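Local structure of putative succinylglutamate desuccinylase / aspartoacylase (Shewanella amazonensis, 3FMC) at residues 46-51 against 251-256; 193-198 against 276-281; 287-292 against 361-366. The protein probably acts as a zinc-dependent hydrolase of the succinylglutamate desuccinylase/aspartoacylase family, possibly on ester bonds. One frame throughout, in Å; residues are numbered along the deposited sequence.

Contact 1 of 3, residues 46-51 against 251-256; sequences EVQGNA and LDDALE
Ala51 and Ala254 bring two helices together through bare methyl groups, and their CB atoms meet at 3.6 Å. Both CA-to-side-chain bonds point at the partner helix, and the two CA atoms are the nearest pair of the contact, 5.7 Å apart. The methyl of Ala254 also lies against the backbone carbonyl of Ala51, so at this point the helices 48-60 and 251-267 approach through methyl groups. Leu251 enlarges the apolar patch: its CB is directed off the contact, yet the CD2 branch returns to within 4.0 Å of Ala51 CB. The second subunit packs here as well, with its Leu321 against Ala51 and its Leu332 against Leu251.

The other side is looser and polar. Gln48 sends its CG anti to the backbone N (chi1 176°), and a bend at chi2 carries the amide to the start of the helix 251-267. Its NE2 passes Ala254 CB at 3.7 Å and lies near Ala254 N, but both nitrogens are donors and do not bond. Instead NE2 gives its hydrogen to a water 2.9 Å away, and that water lies 2.9 Å from Asp253 OD2, to which it can donate. The opposite end of the amide is fixed by Asp250, whose backbone N bonds Gln48 OE1. The Asp253 carboxylate is also held by salt bridges from Lys179 and Arg248.

Two residues ahead of Gln48, Glu46 lies with His43 and His172 in an arrangement that may correspond to the zinc site expected of this family. The chemistry is thus divided: short alanines allow close helix packing, while Gln48 and Asp253 are linked through water, and the lysine and arginine beside Asp253 would probably favour its ionised form.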
loop_
_atom_site.group_PDB
_atom_site.type_symbol
_atom_site.label_atom_id
_atom_site.label_comp_id
_atom_site.label_asym_id
_atom_site.label_seq_id
_atom_site.Cartn_x
_atom_site.Cartn_y
_atom_site.Cartn_z
ATOM N N GLU C 46 13.249 -8.498 -6.018
ATOM C CA GLU C 46 14.647 -8.949 -6.220
ATOM C C GLU C 46 14.751 -9.830 -7.442
ATOM O O GLU C 46 15.155 -10.972 -7.360
ATOM C CB GLU C 46 15.143 -9.604 -4.913
ATOM C CG GLU C 46 15.082 -8.613 -3.707
ATOM C CD GLU C 46 15.581 -9.162 -2.424
ATOM O OE1 GLU C 46 16.102 -10.327 -2.413
ATOM O OE2 GLU C 46 15.500 -8.414 -1.384
ATOM N N VAL C 47 14.412 -9.237 -8.582
ATOM C CA VAL C 47 14.214 -9.972 -9.820
ATOM C C VAL C 47 15.492 -10.385 -10.544
ATOM O O VAL C 47 15.445 -11.258 -11.370
ATOM C CB VAL C 47 13.226 -9.227 -10.772
ATOM C CG1 VAL C 47 11.792 -9.147 -10.118
ATOM C CG2 VAL C 47 13.724 -7.828 -11.188
ATOM N N GLN C 48 16.640 -9.782 -10.221
ATOM C CA GLN C 48 17.863 -10.135 -10.947
ATOM C C GLN C 48 18.229 -11.616 -10.829
ATOM O O GLN C 48 18.861 -12.193 -11.726
ATOM C CB GLN C 48 19.005 -9.217 -10.485
ATOM C CG GLN C 48 20.402 -9.556 -11.111
ATOM C CD GLN C 48 20.561 -9.131 -12.522
ATOM O OE1 GLN C 48 19.596 -8.953 -13.272
ATOM N NE2 GLN C 48 21.809 -9.001 -12.932
ATOM N N GLY C 49 17.852 -12.258 -9.724
ATOM C CA GLY C 49 18.101 -13.675 -9.541
ATOM C C GLY C 49 17.506 -14.560 -10.633
ATOM O O GLY C 49 18.050 -15.626 -10.921
ATOM N N ASN C 50 16.416 -14.120 -11.249
ATOM C CA ASN C 50 15.837 -14.835 -12.394
ATOM C C ASN C 50 16.802 -14.779 -13.592
ATOM O O ASN C 50 16.973 -15.782 -14.337
ATOM C CB ASN C 50 14.482 -14.235 -12.794
ATOM C CG ASN C 50 13.455 -14.360 -11.669
ATOM O OD1 ASN C 50 13.269 -15.438 -11.151
ATOM N ND2 ASN C 50 12.875 -13.246 -11.238
ATOM N N ALA C 51 17.399 -13.609 -13.789
ATOM C CA ALA C 51 18.358 -13.397 -14.890
ATOM C C ALA C 51 19.586 -14.254 -14.628
ATOM O O ALA C 51 20.195 -14.803 -15.588
ATOM C CB ALA C 51 18.758 -11.867 -15.007
ATOM N N LEU C 251 21.184 -8.527 -17.881
ATOM C CA LEU C 251 21.621 -9.851 -18.370
ATOM C C LEU C 251 23.140 -10.008 -18.421
ATOM O O LEU C 251 23.675 -11.038 -18.001
ATOM C CB LEU C 251 20.957 -10.182 -19.708
ATOM C CG LEU C 251 19.467 -10.518 -19.584
ATOM C CD1 LEU C 251 18.798 -10.484 -20.975
ATOM C CD2 LEU C 251 19.340 -11.843 -18.933
ATOM N N ASP C 252 23.852 -8.968 -18.817
ATOM C CA ASP C 252 25.317 -9.065 -18.818
ATOM C C ASP C 252 25.863 -9.238 -17.421
ATOM O O ASP C 252 26.780 -10.041 -17.176
ATOM C CB ASP C 252 25.957 -7.804 -19.403
ATOM C CG ASP C 252 25.823 -7.719 -20.899
ATOM O OD1 ASP C 252 25.525 -8.741 -21.540
ATOM O OD2 ASP C 252 26.030 -6.611 -21.418
ATOM N N ASP C 253 25.327 -8.458 -16.482
ATOM C CA ASP C 253 25.796 -8.587 -15.103
ATOM C C ASP C 253 25.449 -9.979 -14.535
ATOM O O ASP C 253 26.244 -10.599 -13.826
ATOM C CB ASP C 253 25.199 -7.458 -14.247
ATOM C CG ASP C 253 25.986 -7.212 -12.980
ATOM O OD1 ASP C 253 27.225 -7.353 -13.027
ATOM O OD2 ASP C 253 25.366 -6.818 -11.966
ATOM N N ALA C 254 24.257 -10.483 -14.861
ATOM C CA ALA C 254 23.818 -11.823 -14.435
ATOM C C ALA C 254 24.741 -12.945 -14.983
ATOM O O ALA C 254 24.936 -13.984 -14.342
ATOM C CB ALA C 254 22.364 -12.052 -14.877
ATOM N N LEU C 255 25.297 -12.738 -16.167
ATOM C CA LEU C 255 26.263 -13.694 -16.737
ATOM C C LEU C 255 27.500 -13.802 -15.836
ATOM O O LEU C 255 27.983 -14.905 -15.551
ATOM C CB LEU C 255 26.634 -13.295 -18.162
ATOM C CG LEU C 255 27.493 -14.321 -18.929
ATOM C CD1 LEU C 255 26.895 -15.794 -18.943
ATOM C CD2 LEU C 255 27.740 -13.721 -20.314
ATOM N N GLU C 256 28.024 -12.668 -15.395
ATOM C CA GLU C 256 29.160 -12.661 -14.463
ATOM C C GLU C 256 28.844 -13.452 -13.202
ATOM O O GLU C 256 29.635 -14.274 -12.739
ATOM C CB GLU C 256 29.556 -11.213 -14.098
ATOM C CG GLU C 256 30.358 -11.112 -12.792
ATOM C CD GLU C 256 30.858 -9.714 -12.494
ATOM O OE1 GLU C 256 31.643 -9.197 -13.312
ATOM O OE2 GLU C 256 30.500 -9.158 -11.422
HETATM O O HOH W 1 23.813 -8.966 -10.804
#

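Contact 2 of 3, residues 193-198 against 276-281; sequences YFSIPY and LPKPMK
Tyr193 and Pro277 lie side by side with their side chains pointing the same way, the phenol ring and the pyrrolidine ring touching through Tyr193 CD1 and Pro277 CG at 3.5 Å. The proline carbon approaches the aromatic ring obliquely, and Pro277 CB also rests near the backbone of Tyr193. At the other end of the contact, Pro197 and Met280, a selenomethionine, cross obliquely. Met280 CG sits between the backbone N and the carbonyl carbon (chi1 57°), and a turn about the last torsion (chi3 -79°) lays the terminal methyl over the start of Pro197. There Met280 CE is 3.3 Å from Pro197 N and 3.5 Å from Pro197 CA, a tight fit, while Met280 SE lies 3.7 Å from Ser195 CA. The end of the Met280 chain, SE and CE, thus touches the backbone from Ser195 to Pro197.

Between these two apolar ends the polar link is made through water. Ser195 OG lies 3.7 Å from Lys278 CB, with the extended lysine chain passing beside it, and a water joins the two loops. That water donates to Tyr193 O at 2.9 Å, accepts from Lys278 N, and is 2.7 Å from Ser195 OG, so three groups grip it from both segments.

The two loops run in roughly the same direction, 27° apart, as they head toward neighbouring parallel strands. Arg282 ties them further, its NH2 bonding both Phe194 O and Lys278 O. Behind the 193-198 loop stands the helix 251-267, on which Tyr193 stacks with His267 and Phe194 with Tyr264, while Ile196 packs on the strand 237-243. The backbone bond between Pro197 and Tyr283 then leads directly into the pairing of the strands 198-202 and 283-286.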
loop_
_atom_site.group_PDB
_atom_site.type_symbol
_atom_site.label_atom_id
_atom_site.label_comp_id
_atom_site.label_asym_id
_atom_site.label_seq_id
_atom_site.Cartn_x
_atom_site.Cartn_y
_atom_site.Cartn_z
ATOM N N TYR C 193 35.448 -18.884 -4.307
ATOM C CA TYR C 193 35.032 -19.394 -5.636
ATOM C C TYR C 193 34.054 -18.517 -6.367
ATOM O O TYR C 193 34.077 -18.432 -7.609
ATOM C CB TYR C 193 34.537 -20.843 -5.494
ATOM C CG TYR C 193 35.606 -21.704 -4.898
ATOM C CD1 TYR C 193 36.678 -22.179 -5.672
ATOM C CD2 TYR C 193 35.618 -21.986 -3.559
ATOM C CE1 TYR C 193 37.701 -22.916 -5.104
ATOM C CE2 TYR C 193 36.626 -22.732 -2.989
ATOM C CZ TYR C 193 37.664 -23.199 -3.765
ATOM O OH TYR C 193 38.648 -23.945 -3.131
ATOM N N PHE C 194 33.173 -17.841 -5.624
ATOM C CA PHE C 194 32.232 -16.922 -6.240
ATOM C C PHE C 194 32.950 -15.608 -6.640
ATOM O O PHE C 194 34.091 -15.386 -6.233
ATOM C CB PHE C 194 31.049 -16.637 -5.292
ATOM C CG PHE C 194 30.237 -17.865 -4.949
ATOM C CD1 PHE C 194 29.193 -18.277 -5.766
ATOM C CD2 PHE C 194 30.514 -18.604 -3.822
ATOM C CE1 PHE C 194 28.459 -19.415 -5.451
ATOM C CE2 PHE C 194 29.761 -19.730 -3.496
ATOM C CZ PHE C 194 28.734 -20.118 -4.306
ATOM N N SER C 195 32.280 -14.808 -7.462
ATOM C CA SER C 195 32.755 -13.501 -7.941
ATOM C C SER C 195 32.069 -12.370 -7.130
ATOM O O SER C 195 31.416 -11.465 -7.683
ATOM C CB SER C 195 32.434 -13.372 -9.424
ATOM O OG SER C 195 33.088 -14.422 -10.134
ATOM N N ILE C 196 32.263 -12.456 -5.816
ATOM C CA ILE C 196 31.619 -11.549 -4.873
ATOM C C ILE C 196 32.670 -10.926 -3.943
ATOM O O ILE C 196 33.301 -11.627 -3.136
ATOM C CB ILE C 196 30.523 -12.302 -4.098
ATOM C CG1 ILE C 196 29.478 -12.858 -5.105
ATOM C CG2 ILE C 196 29.841 -11.329 -3.098
ATOM C CD1 ILE C 196 28.355 -13.735 -4.548
ATOM N N PRO C 197 32.818 -9.595 -4.021
ATOM C CA PRO C 197 33.867 -8.890 -3.264
ATOM C C PRO C 197 33.695 -8.869 -1.747
ATOM O O PRO C 197 34.677 -8.781 -1.037
ATOM C CB PRO C 197 33.840 -7.479 -3.888
ATOM C CG PRO C 197 32.449 -7.275 -4.376
ATOM C CD PRO C 197 31.988 -8.671 -4.817
ATOM N N TYR C 198 32.458 -8.971 -1.241
ATOM C CA TYR C 198 32.200 -8.839 0.206
ATOM C C TYR C 198 31.360 -9.958 0.761
ATOM O O TYR C 198 30.269 -10.244 0.254
ATOM C CB TYR C 198 31.556 -7.463 0.471
ATOM C CG TYR C 198 32.521 -6.317 0.173
ATOM C CD1 TYR C 198 33.572 -6.043 1.050
ATOM C CD2 TYR C 198 32.450 -5.590 -0.992
ATOM C CE1 TYR C 198 34.496 -5.057 0.775
ATOM C CE2 TYR C 198 33.371 -4.565 -1.249
ATOM C CZ TYR C 198 34.391 -4.329 -0.356
ATOM O OH TYR C 198 35.328 -3.321 -0.565
ATOM N N LEU C 276 37.934 -22.093 -12.909
ATOM C CA LEU C 276 38.713 -21.500 -11.797
ATOM C C LEU C 276 38.126 -20.157 -11.370
ATOM O O LEU C 276 37.551 -19.447 -12.187
ATOM C CB LEU C 276 40.199 -21.307 -12.173
ATOM C CG LEU C 276 41.033 -22.564 -12.412
ATOM C CD1 LEU C 276 42.489 -22.180 -12.668
ATOM C CD2 LEU C 276 40.942 -23.511 -11.219
ATOM N N PRO C 277 38.275 -19.801 -10.088
ATOM C CA PRO C 277 37.712 -18.530 -9.621
ATOM C C PRO C 277 38.295 -17.316 -10.304
ATOM O O PRO C 277 39.507 -17.300 -10.660
ATOM C CB PRO C 277 38.107 -18.495 -8.137
ATOM C CG PRO C 277 38.325 -19.878 -7.776
ATOM C CD PRO C 277 38.956 -20.500 -8.998
ATOM N N LYS C 278 37.431 -16.321 -10.505
ATOM C CA LYS C 278 37.842 -15.049 -11.069
ATOM C C LYS C 278 38.830 -14.423 -10.104
ATOM O O LYS C 278 38.593 -14.418 -8.895
ATOM C CB LYS C 278 36.657 -14.140 -11.236
ATOM C CG LYS C 278 36.984 -12.789 -11.827
ATOM C CD LYS C 278 35.717 -11.969 -11.931
ATOM C CE LYS C 278 35.979 -10.568 -12.491
ATOM N NZ LYS C 278 34.785 -9.734 -12.234
ATOM N N PRO C 279 39.984 -13.939 -10.618
ATOM C CA PRO C 279 40.896 -13.309 -9.666
ATOM C C PRO C 279 40.329 -11.890 -9.298
ATOM O O PRO C 279 39.850 -11.131 -10.165
ATOM C CB PRO C 279 42.244 -13.286 -10.416
ATOM C CG PRO C 279 41.894 -13.358 -11.830
ATOM C CD PRO C 279 40.516 -13.923 -11.996
HETATM N N MSE C 280 40.277 -11.632 -7.991
HETATM C CA MSE C 280 39.744 -10.379 -7.425
HETATM C C MSE C 280 40.000 -10.427 -5.936
HETATM O O MSE C 280 40.190 -11.504 -5.365
HETATM C CB MSE C 280 38.246 -10.206 -7.713
HETATM C CG MSE C 280 37.383 -11.341 -7.203
HETATM SE SE MSE C 280 35.568 -11.097 -7.690
HETATM C CE MSE C 280 35.125 -9.844 -6.358
ATOM N N LYS C 281 40.049 -9.260 -5.293
ATOM C CA LYS C 281 40.242 -9.221 -3.828
ATOM C C LYS C 281 38.890 -9.564 -3.223
ATOM O O LYS C 281 37.853 -9.161 -3.764
ATOM C CB LYS C 281 40.672 -7.842 -3.333
ATOM C CG LYS C 281 42.086 -7.444 -3.695
ATOM C CD LYS C 281 43.100 -8.024 -2.734
ATOM C CE LYS C 281 44.428 -7.304 -2.885
ATOM N NZ LYS C 281 44.801 -7.161 -4.329
HETATM O O HOH W 2 34.641 -16.545 -9.685
#

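Contact 3 of 3, residues 287-292 against 361-366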
loop_
_atom_site.group_PDB
_atom_site.type_symbol
_atom_site.label_atom_id
_atom_site.label_comp_id
_atom_site.label_asym_id
_atom_site.label_seq_id
_atom_site.Cartn_x
_atom_site.Cartn_y
_atom_site.Cartn_z
ATOM N N LEU C 287 29.239 -11.460 11.003
ATOM C CA LEU C 287 27.907 -10.860 10.937
ATOM C C LEU C 287 27.649 -9.817 12.009
ATOM O O LEU C 287 26.986 -8.802 11.732
ATOM C CB LEU C 287 26.850 -11.938 11.008
ATOM C CG LEU C 287 25.391 -11.491 10.899
ATOM C CD1 LEU C 287 25.086 -10.879 9.518
ATOM C CD2 LEU C 287 24.486 -12.695 11.254
ATOM N N LYS C 288 28.166 -10.052 13.207
ATOM C CA LYS C 288 27.991 -9.098 14.332
ATOM C C LYS C 288 28.569 -7.702 14.028
ATOM O O LYS C 288 28.174 -6.699 14.640
ATOM C CB LYS C 288 28.600 -9.648 15.627
ATOM C CG LYS C 288 30.118 -9.637 15.639
ATOM C CD LYS C 288 30.726 -10.180 16.930
ATOM C CE LYS C 288 32.271 -10.166 16.777
ATOM N NZ LYS C 288 33.031 -10.869 17.861
ATOM N N ASN C 289 29.512 -7.631 13.085
ATOM C CA ASN C 289 30.122 -6.364 12.697
ATOM C C ASN C 289 29.468 -5.656 11.487
ATOM O O ASN C 289 29.958 -4.645 10.997
ATOM C CB ASN C 289 31.615 -6.606 12.489
ATOM C CG ASN C 289 32.312 -6.957 13.774
ATOM O OD1 ASN C 289 31.935 -6.447 14.829
ATOM N ND2 ASN C 289 33.306 -7.842 13.715
ATOM N N TYR C 290 28.335 -6.198 11.045
ATOM C CA TYR C 290 27.517 -5.638 9.965
ATOM C C TYR C 290 26.494 -4.727 10.654
ATOM O O TYR C 290 25.637 -5.215 11.403
ATOM C CB TYR C 290 26.859 -6.768 9.163
ATOM C CG TYR C 290 26.181 -6.387 7.858
ATOM C CD1 TYR C 290 26.727 -5.445 6.999
ATOM C CD2 TYR C 290 24.993 -7.025 7.459
ATOM C CE1 TYR C 290 26.095 -5.117 5.783
ATOM C CE2 TYR C 290 24.385 -6.746 6.242
ATOM C CZ TYR C 290 24.939 -5.798 5.400
ATOM O OH TYR C 290 24.353 -5.496 4.186
ATOM N N ARG C 291 26.653 -3.429 10.467
ATOM C CA ARG C 291 25.901 -2.387 11.157
ATOM C C ARG C 291 24.872 -1.650 10.300
ATOM O O ARG C 291 25.096 -1.400 9.118
ATOM C CB ARG C 291 26.909 -1.339 11.667
ATOM C CG ARG C 291 28.089 -1.928 12.455
ATOM C CD ARG C 291 27.665 -2.756 13.635
ATOM N NE ARG C 291 26.867 -2.012 14.620
ATOM C CZ ARG C 291 27.364 -1.225 15.585
ATOM N NH1 ARG C 291 28.678 -1.039 15.718
ATOM N NH2 ARG C 291 26.534 -0.598 16.426
ATOM N N LYS C 292 23.779 -1.256 10.941
ATOM C CA LYS C 292 22.692 -0.524 10.330
ATOM C C LYS C 292 22.816 0.939 10.773
ATOM O O LYS C 292 22.841 1.250 11.976
ATOM C CB LYS C 292 21.350 -1.098 10.778
ATOM C CG LYS C 292 21.119 -2.547 10.399
ATOM C CD LYS C 292 19.900 -3.118 11.084
ATOM C CE LYS C 292 19.758 -4.589 10.911
ATOM N NZ LYS C 292 18.458 -5.122 11.503
ATOM N N VAL C 361 26.419 -1.285 6.673
ATOM C CA VAL C 361 27.853 -1.121 6.556
ATOM C C VAL C 361 28.635 -2.241 7.214
ATOM O O VAL C 361 28.408 -2.563 8.374
ATOM C CB VAL C 361 28.261 0.235 7.236
ATOM C CG1 VAL C 361 29.775 0.489 7.104
ATOM C CG2 VAL C 361 27.452 1.370 6.641
HETATM N N MSE C 362 29.547 -2.893 6.465
HETATM C CA MSE C 362 30.427 -3.879 7.089
HETATM C C MSE C 362 31.560 -3.118 7.756
HETATM O O MSE C 362 32.144 -2.209 7.145
HETATM C CB MSE C 362 31.039 -4.836 6.044
HETATM C CG MSE C 362 30.007 -5.657 5.392
HETATM SE SE MSE C 362 30.838 -7.005 4.218
HETATM C CE MSE C 362 29.229 -7.773 3.454
ATOM N N THR C 363 31.804 -3.435 9.010
ATOM C CA THR C 363 32.879 -2.856 9.768
ATOM C C THR C 363 33.835 -4.010 10.166
ATOM O O THR C 363 33.491 -5.221 10.080
ATOM C CB THR C 363 32.367 -2.141 11.044
ATOM O OG1 THR C 363 31.832 -3.103 11.963
ATOM C CG2 THR C 363 31.316 -1.090 10.667
ATOM N N LYS C 364 35.038 -3.629 10.610
ATOM C CA LYS C 364 36.052 -4.632 11.046
ATOM C C LYS C 364 36.256 -5.674 9.915
ATOM O O LYS C 364 36.347 -6.890 10.134
ATOM C CB LYS C 364 35.662 -5.252 12.368
ATOM C CG LYS C 364 35.555 -4.169 13.490
ATOM C CD LYS C 364 34.906 -4.766 14.717
ATOM C CE LYS C 364 34.977 -3.843 15.938
ATOM N NZ LYS C 364 34.801 -2.450 15.509
ATOM N N VAL C 365 36.395 -5.136 8.723
ATOM C CA VAL C 365 36.553 -5.922 7.507
ATOM C C VAL C 365 37.983 -6.415 7.338
ATOM O O VAL C 365 38.943 -5.709 7.669
ATOM C CB VAL C 365 36.118 -5.083 6.293
ATOM C CG1 VAL C 365 36.443 -5.801 4.987
ATOM C CG2 VAL C 365 34.593 -4.732 6.404
ATOM N N PHE C 366 38.135 -7.635 6.833
ATOM C CA PHE C 366 39.457 -8.159 6.562
ATOM C C PHE C 366 39.475 -8.920 5.270
ATOM O O PHE C 366 38.436 -9.354 4.778
ATOM C CB PHE C 366 39.874 -9.057 7.699
ATOM C CG PHE C 366 38.934 -10.147 7.960
ATOM C CD1 PHE C 366 39.131 -11.417 7.393
ATOM C CD2 PHE C 366 37.866 -9.976 8.859
ATOM C CE1 PHE C 366 38.246 -12.469 7.703
ATOM C CE2 PHE C 366 36.966 -11.036 9.151
ATOM C CZ PHE C 366 37.179 -12.278 8.568
HETATM O O HOH W 3 34.725 -8.894 11.249
HETATM O O HOH W 4 31.081 -2.027 14.436
#
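Asn289 O receives two donors from Thr363: the hydroxyl OG1 at 2.6 Å, in the carbonyl plane on a lone pair, and the backbone N at 3.0 Å, tilted 32° from that plane. A chi1 of 67° sets Thr363 OG1 between the backbone N and the carbonyl carbon, which brings it to Asn289 O, and it also accepts from a water 2.8 Å away. The same water takes a hydrogen from Arg291 NH1 at the edge of the guanidinium, which makes a cation-pi contact with Trp146 of the third subunit. A valine in place of Thr363 would probably leave Asn289 O with the backbone donor alone and the water without its link to the strand 357-363.

Farther along, Arg291 and Val361 form a hydrogen-bonded pair: Arg291 N reaches Val361 O at 2.9 Å, and Val361 N reaches Arg291 O at 2.8 Å. Asn289 ND2 donates to a second water, which donates to Lys364 O; the lysine chain crosses the amide at about a right angle, and its NZ is paired with Glu339. Tyr290 and Met362, the non-hydrogen-bonded pair, meet through Tyr290 CD1 and Met362 CG, 3.7 Å apart.

This is an antiparallel pairing, with Tyr290 and Met362 on one face and Arg291 and Val361 on the other; the strand 290-294 leaves a 3-10 turn at 287-289 and adds to 357-363, whose other neighbour is 341-346.

In the fold
Contact 1 is the most buried of the three and joins two helices, whereas contacts 2 and 3 are only partly buried and lie among loops and strands. Their chemistry follows: apolar methyls with one water bridge in contact 1, proline, tyrosine and selenomethionine packing around a water in contact 2, and direct backbone bonding in contact 3, helped by a threonine hydroxyl and two waters. The helix 251-267 serves contact 1 and also backs contact 2, and a long, weak ion pair between Glu256 and Lys278 links them. Contact 2 meets contact 3 where Tyr198 packs on Met362. Contacts 1 and 3 do not touch, yet each adjoins another subunit, while contact 2 does not.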